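Local coordinates for protein citrate synthase (PDB 2IBP) that probably catalyses the condensation of oxaloacetate with acetyl-CoA and water to form citrate and free CoA in the tricarboxylic acid cycle, at residues Arg52-Ala57 against Ala299-Glu304; Ser60-Val65 against Ser370-Trp375. All blocks are in the same frame, centred on the assembly; numbering follows the deposited sequence.

Interaction 1 of 2, residues Arg52-Ala57 against Ala299-Glu304; sequences RIEELA and AKIFKE
Ile301 carries this contact, sending its side chain from the helix at 299-304 onto the flank of the helix at 53-57, where Ile53, Glu54 and Ala57 receive it. The short helix axes approach to 10.8 Å and run roughly parallel, at 29° to one another. At that spacing a long, branched aliphatic residue suits one side and a small residue the other.

The apolar packing centres on one methyl group. With CG1 anti to its carbonyl carbon (chi1 -61°) and CD1 extended beyond it, Ile301 places CD1 at the far end of its reach. CD1 lies 3.9 Å from CB of Ala57, while CG2, the second branch of Ile301, meets the same Ala57 CB at 3.9 Å. The alanine methyl is thus held by both arms of the isoleucine, and its small size lets them close in. CG2 of Ile53 comes up to CD1 of Ile301 at 4.2 Å, the two side chains crossing at a slant. Leu206 of helix 198-210 touches both Ala57 and Ile301 and extends this apolar patch.

Toward Ile301, Glu54 presents carbon: its CA is 3.9 Å from Ile301 CD1, and CG offers a further, looser contact. Its carboxylate is turned to Arg52, where Glu54 OE1 forms a salt bridge with Arg52 NE through a weak hydrogen bond of 3.3 Å. No hydrogen bond or salt bridge joins the segments, so the hold is van der Waals alone.

Toward its C-terminal end, segment 299-304 reaches Glu304, which with Asp308 belongs to a magnesium site seen in a structure of this protein. By comparison with other citrate synthases, this is probably helix packing between the large domain, holding helix 53-59, and the small domain, holding helix 297-313, in the mainly helical citrate synthase fold.

Interaction 2 of 2, residues Ser60-Val65 against Ser370-Trp375; sequences STYEEV and SRVVGW
Ser370 offers its backbone oxygen to the phenol of Tyr62: OH donates to O at 2.8 Å. The acceptor sits at the ring's edge, near its plane. Seen from the carbonyl, the donor makes a C=O...O angle of 123° and stands 28° from the carbonyl plane. In a regular helix this oxygen would receive the N-H of Gly374, but helix 363-382 is kinked here and the nitrogens of 373 and 374 have no bond to the preceding turn; the tyrosine supplies a donor instead. The side-chain hydroxyl of Ser370 is used elsewhere, on Leu208 O.

Arg371 starts out away from the tyrosine helix, and its NE donates to His211 O. Val372 touches the phenol oxygen only lightly, with CG1 at 4.2 Å from Tyr62 OH. Val373 comes closer: its CG1 lies 3.4 Å from Tyr62 OH and 4.1 Å from CZ, meeting the ring obliquely. Tyr62 reaches this place because its CG is anti to the backbone N (chi1 -174°), which carries the ring straight across. A phenylalanine here would probably leave the buried Ser370 oxygen without its donor at the kink and open a small gap beside Val373. Gly374 suits its position because a CB would crowd Arg371 CD, and Arg371 CG rests over one face of the Trp375 ring, offset toward its rim.

On the other side, Thr61 OG1 accepts from Glu64 N, an N-cap that starts helix 62-71. Val155 of helix 141-169 packs on both Tyr62 and Val373, so the buried tyrosine bridges helices within the helical core of the citrate synthase fold.

From the N terminus, the chain passes through 52-57 and then, after a short turn, 60-65, so the first segments of both interactions sit on successive helices, 53-59 and 62-71. Interaction 1 closes its loop when the chain returns at 299-304, after 241 residues; interaction 2 closes at 370-375, after 304. The segments alternate, so the two loops cross. The contact centres are 14 Å apart, and they touch where Leu56 CB meets Val65 CG2 at 4.1 Å. Together they fasten this early helical pair to helix 297-313 on one side and to helix 363-382 in the interior. Glu64 also forms a salt bridge with Arg409 of the second subunit, bringing in the dimer.

Interaction 1 of 2, residues Arg52-Ala57 against Ala299-Glu304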
ATOM      1  N   ARG A  52     -28.694  -8.980   4.590  1.00 11.42           N
ATOM      2  CA  ARG A  52     -28.707  -7.777   5.413  0.50 11.88           C
ATOM      3  C   ARG A  52     -27.872  -7.965   6.669  1.00  9.68           C
ATOM      4  O   ARG A  52     -27.887  -9.032   7.292  1.00 10.15           O
ATOM      5  CB  ARG A  52     -30.137  -7.392   5.795  0.50 11.82           C
ATOM      6  CG  ARG A  52     -30.957  -6.901   4.623  0.50 19.31           C
ATOM      7  CD  ARG A  52     -32.277  -6.294   5.058  0.50 26.07           C
ATOM      8  NE  ARG A  52     -32.089  -5.123   5.908  0.50 31.48           N
ATOM      9  CZ  ARG A  52     -33.081  -4.372   6.375  0.50 28.88           C
ATOM     10  NH1 ARG A  52     -32.811  -3.343   7.161  0.50 18.90           N
ATOM     11  NH2 ARG A  52     -34.342  -4.660   6.072  0.50 35.39           N
ATOM     12  N   ILE A  53     -27.144  -6.917   7.041  1.00  8.06           N
ATOM     13  CA  ILE A  53     -26.307  -6.975   8.222  1.00  9.76           C
ATOM     14  C   ILE A  53     -27.095  -7.307   9.483  1.00  8.92           C
ATOM     15  O   ILE A  53     -26.573  -8.014  10.355  1.00 11.46           O
ATOM     16  CB  ILE A  53     -25.489  -5.676   8.428  1.00 12.14           C
ATOM     17  CG1 ILE A  53     -24.336  -5.910   9.405  1.00 11.76           C
ATOM     18  CG2 ILE A  53     -26.397  -4.523   8.873  1.00 11.91           C
ATOM     19  CD1 ILE A  53     -23.303  -6.883   8.902  1.00  8.88           C
ATOM     20  N   GLU A  54     -28.326  -6.813   9.600  1.00 12.67           N
ATOM     21  CA  GLU A  54     -29.146  -7.142  10.782  1.00 12.07           C
ATOM     22  C   GLU A  54     -29.298  -8.654  10.943  1.00  9.71           C
ATOM     23  O   GLU A  54     -29.207  -9.189  12.053  1.00 13.46           O
ATOM     24  CB  GLU A  54     -30.551  -6.534  10.698  1.00 13.94           C
ATOM     25  CG  GLU A  54     -30.603  -5.051  10.836  1.00 25.15           C
ATOM     26  CD  GLU A  54     -30.240  -4.321   9.565  1.00 33.75           C
ATOM     27  OE1 GLU A  54     -30.111  -4.969   8.487  1.00 18.75           O
ATOM     28  OE2 GLU A  54     -30.144  -3.080   9.648  1.00 28.65           O
ATOM     29  N   GLU A  55     -29.568  -9.343   9.837  1.00  9.11           N
ATOM     30  CA  GLU A  55     -29.769 -10.789   9.875  1.00 15.12           C
ATOM     31  C   GLU A  55     -28.484 -11.511  10.264  1.00 11.70           C
ATOM     32  O   GLU A  55     -28.496 -12.455  11.043  1.00 13.31           O
ATOM     33  CB  GLU A  55     -30.256 -11.290   8.517  1.00 16.10           C
ATOM     34  CG  GLU A  55     -31.581 -10.702   8.087  1.00 35.02           C
ATOM     35  CD  GLU A  55     -32.710 -11.057   9.034  1.00 51.67           C
ATOM     36  OE1 GLU A  55     -32.625 -12.113   9.703  1.00 52.38           O
ATOM     37  OE2 GLU A  55     -33.691 -10.284   9.095  1.00 58.35           O
ATOM     38  N   LEU A  56     -27.357 -11.067   9.702  1.00  9.36           N
ATOM     39  CA  LEU A  56     -26.083 -11.678  10.012  1.00  9.59           C
ATOM     40  C   LEU A  56     -25.668 -11.411  11.453  1.00 11.07           C
ATOM     41  O   LEU A  56     -25.188 -12.312  12.139  1.00 10.43           O
ATOM     42  CB  LEU A  56     -25.011 -11.181   9.059  1.00  9.07           C
ATOM     43  CG  LEU A  56     -25.258 -11.507   7.586  1.00  9.77           C
ATOM     44  CD1 LEU A  56     -24.181 -10.868   6.674  1.00  9.03           C
ATOM     45  CD2 LEU A  56     -25.313 -13.035   7.374  1.00 10.80           C
ATOM     46  N   ALA A  57     -25.865 -10.183  11.922  1.00  9.67           N
ATOM     47  CA  ALA A  57     -25.537  -9.870  13.307  1.00  7.84           C
ATOM     48  C   ALA A  57     -26.403 -10.685  14.273  1.00  9.98           C
ATOM     49  O   ALA A  57     -25.926 -11.159  15.305  1.00 12.41           O
ATOM     50  CB  ALA A  57     -25.718  -8.406  13.571  1.00 10.74           C
ATOM     51  N   ALA A 299     -24.458   0.856  13.689  1.00 10.22           N
ATOM     52  CA  ALA A 299     -24.505   1.627  14.939  1.00 10.07           C
ATOM     53  C   ALA A 299     -25.689   1.211  15.800  1.00 11.23           C
ATOM     54  O   ALA A 299     -25.555   1.052  17.021  1.00 10.79           O
ATOM     55  CB  ALA A 299     -24.558   3.130  14.632  1.00  9.74           C
ATOM     56  N   LYS A 300     -26.826   0.986  15.154  1.00 10.88           N
ATOM     57  CA  LYS A 300     -28.057   0.591  15.851  1.00 11.26           C
ATOM     58  C   LYS A 300     -27.831  -0.728  16.591  1.00 11.12           C
ATOM     59  O   LYS A 300     -28.157  -0.877  17.770  1.00 13.21           O
ATOM     60  CB  LYS A 300     -29.204   0.467  14.857  1.00 15.56           C
ATOM     61  CG  LYS A 300     -30.546   0.198  15.508  1.00 26.89           C
ATOM     62  CD  LYS A 300     -31.706   0.430  14.542  1.00 39.40           C
ATOM     63  CE  LYS A 300     -31.846   1.909  14.158  1.00 45.95           C
ATOM     64  NZ  LYS A 300     -32.919   2.153  13.142  1.00 41.34           N
ATOM     65  N   ILE A 301     -27.202  -1.662  15.893  1.00 11.47           N
ATOM     66  CA  ILE A 301     -26.922  -2.960  16.450  1.00  8.14           C
ATOM     67  C   ILE A 301     -25.884  -2.887  17.556  1.00  6.97           C
ATOM     68  O   ILE A 301     -26.043  -3.499  18.616  1.00  9.78           O
ATOM     69  CB  ILE A 301     -26.411  -3.921  15.357  1.00  8.09           C
ATOM     70  CG1 ILE A 301     -27.475  -4.105  14.271  1.00 10.29           C
ATOM     71  CG2 ILE A 301     -26.012  -5.263  15.944  1.00 11.34           C
ATOM     72  CD1 ILE A 301     -26.966  -4.779  13.009  1.00 13.05           C
ATOM     73  N   PHE A 302     -24.806  -2.149  17.323  1.00  6.84           N
ATOM     74  CA  PHE A 302     -23.753  -2.107  18.321  1.00  7.30           C
ATOM     75  C   PHE A 302     -24.170  -1.332  19.570  1.00  9.31           C
ATOM     76  O   PHE A 302     -23.738  -1.653  20.673  1.00 10.83           O
ATOM     77  CB  PHE A 302     -22.425  -1.640  17.754  1.00  9.47           C
ATOM     78  CG  PHE A 302     -21.263  -2.253  18.455  1.00  8.68           C
ATOM     79  CD1 PHE A 302     -20.996  -3.604  18.310  1.00 10.67           C
ATOM     80  CD2 PHE A 302     -20.488  -1.521  19.316  1.00 10.35           C
ATOM     81  CE1 PHE A 302     -19.968  -4.197  18.986  1.00 10.67           C
ATOM     82  CE2 PHE A 302     -19.436  -2.101  19.968  1.00 11.06           C
ATOM     83  CZ  PHE A 302     -19.174  -3.452  19.801  1.00 13.34           C
ATOM     84  N   LYS A 303     -25.030  -0.336  19.390  1.00  9.36           N
ATOM     85  CA  LYS A 303     -25.601   0.407  20.518  1.00  9.70           C
ATOM     86  C   LYS A 303     -26.299  -0.563  21.481  1.00  8.74           C
ATOM     87  O   LYS A 303     -26.100  -0.522  22.688  1.00 10.68           O
ATOM     88  CB  LYS A 303     -26.645   1.388  20.016  1.00 12.20           C
ATOM     89  CG  LYS A 303     -27.410   2.061  21.134  1.00 10.04           C
ATOM     90  CD  LYS A 303     -28.566   2.862  20.599  1.00 16.13           C
ATOM     91  CE  LYS A 303     -29.298   3.543  21.742  1.00 27.24           C
ATOM     92  NZ  LYS A 303     -30.518   4.234  21.264  1.00 31.27           N
ATOM     93  N   GLU A 304     -27.110  -1.456  20.922  1.00  8.21           N
ATOM     94  CA  GLU A 304     -27.843  -2.419  21.736  1.00 10.11           C
ATOM     95  C   GLU A 304     -26.919  -3.384  22.455  1.00 11.63           C
ATOM     96  O   GLU A 304     -27.173  -3.763  23.582  1.00 10.96           O
ATOM     97  CB  GLU A 304     -28.920  -3.132  20.932  1.00 15.39           C
ATOM     98  CG  GLU A 304     -30.027  -2.179  20.531  1.00 19.20           C
ATOM     99  CD  GLU A 304     -30.603  -1.431  21.739  1.00 25.27           C
ATOM    100  OE1 GLU A 304     -30.829  -2.072  22.793  1.00 26.47           O
ATOM    101  OE2 GLU A 304     -30.800  -0.207  21.647  1.00 21.73           O
TER

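Interaction 2 of 2, residues Ser60-Val65 against Ser370-Trp375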
ATOM      1  N   SER A  60     -25.624 -14.975  12.878  1.00  9.47           N
ATOM      2  CA  SER A  60     -24.366 -15.525  12.470  1.00  9.50           C
ATOM      3  C   SER A  60     -23.241 -15.249  13.473  1.00 10.84           C
ATOM      4  O   SER A  60     -23.471 -14.823  14.607  1.00 10.73           O
ATOM      5  CB  SER A  60     -24.058 -15.029  11.058  1.00 12.49           C
ATOM      6  OG  SER A  60     -23.032 -15.769  10.449  1.00 10.87           O
ATOM      7  N   THR A  61     -22.032 -15.575  13.054  1.00  8.60           N
ATOM      8  CA  THR A  61     -20.817 -15.417  13.834  1.00 10.59           C
ATOM      9  C   THR A  61     -19.747 -14.894  12.871  1.00  8.30           C
ATOM     10  O   THR A  61     -19.913 -14.977  11.647  1.00  7.99           O
ATOM     11  CB  THR A  61     -20.319 -16.778  14.335  1.00 10.11           C
ATOM     12  OG1 THR A  61     -20.083 -17.656  13.214  1.00 11.71           O
ATOM     13  CG2 THR A  61     -21.352 -17.420  15.266  1.00 12.13           C
ATOM     14  N   TYR A  62     -18.627 -14.416  13.385  1.00  7.59           N
ATOM     15  CA  TYR A  62     -17.598 -13.950  12.466  1.00  7.76           C
ATOM     16  C   TYR A  62     -17.061 -15.093  11.620  1.00  7.54           C
ATOM     17  O   TYR A  62     -16.754 -14.899  10.447  1.00  7.36           O
ATOM     18  CB  TYR A  62     -16.461 -13.241  13.174  1.00  7.29           C
ATOM     19  CG  TYR A  62     -15.480 -12.637  12.198  1.00  7.82           C
ATOM     20  CD1 TYR A  62     -15.833 -11.551  11.417  1.00  6.13           C
ATOM     21  CD2 TYR A  62     -14.219 -13.161  12.046  1.00  8.84           C
ATOM     22  CE1 TYR A  62     -14.924 -10.980  10.529  1.00  8.96           C
ATOM     23  CE2 TYR A  62     -13.294 -12.573  11.202  1.00  8.25           C
ATOM     24  CZ  TYR A  62     -13.656 -11.483  10.446  1.00  6.46           C
ATOM     25  OH  TYR A  62     -12.717 -10.954   9.588  1.00  8.97           O
ATOM     26  N   GLU A  63     -16.976 -16.293  12.186  1.00  8.20           N
ATOM     27  CA  GLU A  63     -16.510 -17.422  11.388  1.00  9.84           C
ATOM     28  C   GLU A  63     -17.412 -17.606  10.173  1.00 10.20           C
ATOM     29  O   GLU A  63     -16.939 -17.698   9.050  1.00 11.80           O
ATOM     30  CB  GLU A  63     -16.484 -18.720  12.196  1.00 12.91           C
ATOM     31  CG  GLU A  63     -15.419 -18.765  13.307  1.00 11.74           C
ATOM     32  CD  GLU A  63     -15.869 -18.175  14.644  1.00 11.92           C
ATOM     33  OE1 GLU A  63     -16.782 -17.321  14.676  1.00 13.82           O
ATOM     34  OE2 GLU A  63     -15.266 -18.572  15.673  1.00 11.50           O
ATOM     35  N   GLU A  64     -18.716 -17.620  10.394  1.00  7.47           N
ATOM     36  CA  GLU A  64     -19.654 -17.826   9.288  1.00  8.07           C
ATOM     37  C   GLU A  64     -19.717 -16.642   8.332  1.00 10.35           C
ATOM     38  O   GLU A  64     -19.785 -16.810   7.120  1.00  9.76           O
ATOM     39  CB  GLU A  64     -21.038 -18.171   9.826  1.00  9.50           C
ATOM     40  CG  GLU A  64     -22.016 -18.605   8.772  1.00 10.92           C
ATOM     41  CD  GLU A  64     -23.361 -18.955   9.366  1.00 14.40           C
ATOM     42  OE1 GLU A  64     -24.045 -18.035   9.863  1.00 13.51           O
ATOM     43  OE2 GLU A  64     -23.754 -20.151   9.271  1.00 17.46           O
ATOM     44  N   VAL A  65     -19.707 -15.427   8.878  1.00  8.15           N
ATOM     45  CA  VAL A  65     -19.749 -14.239   8.053  1.00  7.57           C
ATOM     46  C   VAL A  65     -18.474 -14.121   7.222  1.00  5.42           C
ATOM     47  O   VAL A  65     -18.529 -13.706   6.067  1.00  8.03           O
ATOM     48  CB  VAL A  65     -19.980 -12.979   8.909  1.00 10.08           C
ATOM     49  CG1 VAL A  65     -19.664 -11.713   8.120  1.00  9.03           C
ATOM     50  CG2 VAL A  65     -21.404 -12.989   9.445  1.00  9.19           C
ATOM     51  N   SER A 370     -11.264  -7.268  11.781  1.00  5.51           N
ATOM     52  CA  SER A 370     -12.546  -7.426  11.151  1.00  6.27           C
ATOM     53  C   SER A 370     -12.452  -7.350   9.620  1.00  7.94           C
ATOM     54  O   SER A 370     -12.859  -8.264   8.881  1.00  7.05           O
ATOM     55  CB  SER A 370     -13.500  -6.332  11.616  1.00  7.04           C
ATOM     56  OG  SER A 370     -14.712  -6.422  10.920  1.00  6.84           O
ATOM     57  N   ARG A 371     -11.897  -6.232   9.166  1.00  6.06           N
ATOM     58  CA  ARG A 371     -11.880  -5.883   7.758  1.00  5.93           C
ATOM     59  C   ARG A 371     -10.970  -6.715   6.874  1.00  5.86           C
ATOM     60  O   ARG A 371     -11.148  -6.739   5.665  1.00  6.20           O
ATOM     61  CB  ARG A 371     -11.520  -4.409   7.617  1.00  6.33           C
ATOM     62  CG  ARG A 371     -11.539  -3.868   6.206  1.00  8.40           C
ATOM     63  CD  ARG A 371     -12.886  -4.002   5.504  1.00  7.41           C
ATOM     64  NE  ARG A 371     -13.975  -3.478   6.346  1.00  7.35           N
ATOM     65  CZ  ARG A 371     -14.385  -2.212   6.346  1.00  8.03           C
ATOM     66  NH1 ARG A 371     -13.940  -1.344   5.447  1.00  9.54           N
ATOM     67  NH2 ARG A 371     -15.309  -1.813   7.201  1.00  9.24           N
ATOM     68  N   VAL A 372     -10.047  -7.444   7.483  1.00  4.57           N
ATOM     69  CA  VAL A 372      -9.121  -8.249   6.698  1.00  6.07           C
ATOM     70  C   VAL A 372      -9.881  -9.194   5.767  1.00  4.91           C
ATOM     71  O   VAL A 372      -9.467  -9.415   4.621  1.00  6.30           O
ATOM     72  CB  VAL A 372      -8.120  -8.997   7.573  1.00  6.34           C
ATOM     73  CG1 VAL A 372      -8.831  -9.869   8.577  1.00  6.59           C
ATOM     74  CG2 VAL A 372      -7.133  -9.782   6.691  1.00  7.33           C
ATOM     75  N   VAL A 373     -11.035  -9.700   6.203  1.00  5.46           N
ATOM     76  CA  VAL A 373     -11.769 -10.585   5.311  1.00  5.53           C
ATOM     77  C   VAL A 373     -12.295  -9.839   4.083  1.00  7.06           C
ATOM     78  O   VAL A 373     -12.260 -10.360   2.979  1.00  7.89           O
ATOM     79  CB  VAL A 373     -12.877 -11.397   6.003  1.00  8.31           C
ATOM     80  CG1 VAL A 373     -14.026 -10.521   6.489  1.00  7.36           C
ATOM     81  CG2 VAL A 373     -13.382 -12.483   5.038  1.00  9.29           C
ATOM     82  N   GLY A 374     -12.771  -8.613   4.274  1.00  4.82           N
ATOM     83  CA  GLY A 374     -13.206  -7.798   3.155  1.00  4.96           C
ATOM     84  C   GLY A 374     -12.032  -7.529   2.224  1.00  6.52           C
ATOM     85  O   GLY A 374     -12.144  -7.663   1.016  1.00  9.18           O
ATOM     86  N   TRP A 375     -10.880  -7.181   2.787  1.00  4.99           N
ATOM     87  CA  TRP A 375      -9.721  -6.881   1.965  1.00  4.75           C
ATOM     88  C   TRP A 375      -9.360  -8.055   1.078  1.00  6.80           C
ATOM     89  O   TRP A 375      -9.211  -7.883  -0.134  1.00  8.46           O
ATOM     90  CB  TRP A 375      -8.512  -6.502   2.807  1.00  6.75           C
ATOM     91  CG  TRP A 375      -8.644  -5.228   3.555  1.00  3.58           C
ATOM     92  CD1 TRP A 375      -9.310  -4.125   3.174  1.00  5.91           C
ATOM     93  CD2 TRP A 375      -7.917  -4.872   4.742  1.00  5.88           C
ATOM     94  NE1 TRP A 375      -9.135  -3.121   4.103  1.00  6.59           N
ATOM     95  CE2 TRP A 375      -8.286  -3.563   5.076  1.00  4.64           C
ATOM     96  CE3 TRP A 375      -7.026  -5.554   5.576  1.00  8.43           C
ATOM     97  CZ2 TRP A 375      -7.797  -2.917   6.205  1.00  5.83           C
ATOM     98  CZ3 TRP A 375      -6.560  -4.916   6.718  1.00  7.40           C
ATOM     99  CH2 TRP A 375      -6.954  -3.616   7.020  1.00  6.81           C
TER